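Local atomic coordinates of 2'-deoxycytidine 5'-triphosphate deaminase (Agrobacterium tumefaciens, PDB entry 2R9Q), a protein that probably catalyses the hydrolytic deamination of dCTP to dUTP, a step in supplying precursors for thymidine nucleotide synthesis. Residues V125-A130 with D134-G139. Numbering follows the deposited sequence.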
# COMPACT_ATOMS: atom_id res chain seq x y z
N VAL B 125 -10.45 -15.41 18.77
CA VAL B 125 -11.45 -16.38 19.18
C VAL B 125 -12.83 -15.73 19.43
O VAL B 125 -12.95 -14.70 20.11
CB VAL B 125 -11.01 -17.19 20.38
CG1 VAL B 125 -12.06 -18.22 20.74
CG2 VAL B 125 -9.72 -17.89 20.06
N MET B 126 -13.86 -16.31 18.83
CA MET B 126 -15.23 -15.88 19.12
C MET B 126 -16.12 -17.00 19.69
O MET B 126 -15.94 -18.18 19.41
CB MET B 126 -15.89 -15.12 17.95
CG MET B 126 -15.73 -15.72 16.59
SD MET B 126 -16.36 -14.69 15.24
CE MET B 126 -18.10 -14.66 15.53
N THR B 127 -17.01 -16.55 20.58
CA THR B 127 -18.05 -17.35 21.19
C THR B 127 -19.42 -16.92 20.66
O THR B 127 -19.59 -15.82 20.14
CB THR B 127 -18.07 -17.25 22.77
OG1 THR B 127 -18.20 -15.89 23.19
CG2 THR B 127 -16.92 -17.86 23.39
N ASP B 128 -20.40 -17.82 20.79
CA ASP B 128 -21.82 -17.46 20.64
C ASP B 128 -22.14 -16.33 21.62
O ASP B 128 -21.63 -16.31 22.75
CB ASP B 128 -22.72 -18.66 20.94
CG ASP B 128 -22.76 -19.72 19.81
OD1 ASP B 128 -22.13 -19.57 18.73
OD2 ASP B 128 -23.48 -20.72 20.03
N ASN B 129 -22.96 -15.38 21.18
CA ASN B 129 -23.41 -14.26 22.00
C ASN B 129 -22.31 -13.26 22.38
O ASN B 129 -22.52 -12.45 23.26
CB ASN B 129 -24.12 -14.76 23.27
CG ASN B 129 -25.13 -15.84 22.97
OD1 ASN B 129 -25.93 -15.72 22.04
ND2 ASN B 129 -25.09 -16.93 23.75
N ALA B 130 -21.19 -13.30 21.65
CA ALA B 130 -19.99 -12.53 21.99
C ALA B 130 -20.10 -11.00 21.81
O ALA B 130 -20.62 -10.49 20.81
CB ALA B 130 -18.75 -13.09 21.22
N ASP B 134 -11.96 -13.18 22.28
CA ASP B 134 -10.93 -13.80 23.11
C ASP B 134 -11.29 -13.94 24.61
O ASP B 134 -10.43 -14.25 25.43
CB ASP B 134 -9.60 -13.06 22.96
CG ASP B 134 -9.05 -13.08 21.53
OD1 ASP B 134 -9.38 -13.96 20.73
OD2 ASP B 134 -8.24 -12.19 21.21
N LYS B 135 -12.56 -13.72 24.94
CA LYS B 135 -13.09 -13.88 26.27
C LYS B 135 -14.27 -14.86 26.23
O LYS B 135 -15.22 -14.69 25.46
CB LYS B 135 -13.51 -12.53 26.89
CG LYS B 135 -12.37 -11.52 27.04
CD LYS B 135 -11.35 -11.97 28.07
CE LYS B 135 -9.92 -11.44 27.75
NZ LYS B 135 -9.23 -12.13 26.59
N ILE B 136 -14.15 -15.90 27.04
CA ILE B 136 -15.17 -16.89 27.23
C ILE B 136 -15.81 -16.59 28.61
O ILE B 136 -15.12 -16.57 29.64
CB ILE B 136 -14.59 -18.31 27.16
CG1 ILE B 136 -13.89 -18.54 25.81
CG2 ILE B 136 -15.69 -19.36 27.31
CD1 ILE B 136 -12.54 -17.93 25.66
N PRO B 137 -17.13 -16.30 28.64
CA PRO B 137 -17.77 -15.96 29.92
C PRO B 137 -17.77 -17.12 30.92
O PRO B 137 -17.62 -18.26 30.52
CB PRO B 137 -19.19 -15.59 29.52
CG PRO B 137 -19.18 -15.42 28.05
CD PRO B 137 -18.09 -16.27 27.52
N ALA B 138 -17.88 -16.77 32.20
CA ALA B 138 -18.04 -17.75 33.27
C ALA B 138 -19.21 -18.63 32.91
O ALA B 138 -20.28 -18.12 32.64
CB ALA B 138 -18.24 -17.09 34.64
N GLY B 139 -18.97 -19.93 32.84
CA GLY B 139 -20.02 -20.90 32.62
C GLY B 139 -20.43 -21.17 31.19
O GLY B 139 -21.43 -21.81 30.96
O HOH W 1 -15.35 -14.19 22.92
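Asp134 meets Val125 twice, once through its backbone and once through its carboxylate, so that Val125 N and O are both bonded to the one residue. Its amide N donates a hydrogen bond to Val125 O (2.8 Å). The side chain starts out pointing away from 125-130, but with CG beside its own backbone N (chi1 -61°) it folds back, and OD1 accepts from Val125 N at 2.7 Å; the nitrogen lies nearly along the C-O axis of the carboxylate, though the N-H...O angle is a bent 149°. Next in the chain, Lys135 curls its side chain over Asp134, where NZ donates to Asp134 O from above the carbonyl plane. Toward Thr127, Lys135 O accepts a bond from a water (2.6 Å) to which Thr127 OG1 donates weakly. In this dUTPase-clan domain the contact links two antiparallel sheets: strand 121-127 pairs with 143-150 in one, short strand 135-136 with 106-112 in the other, and the chain runs on from strand 121-127 through a type II turn from Thr127 to Ala130. At Ile136 the contact becomes apolar; CG1 meets Thr127 CG2 at 3.9 Å, while Ile166 of strand 162-170 also touches the Ile136 side chain. Pro137 lies at the margin, its CD 4.3 Å from Thr127 OG1.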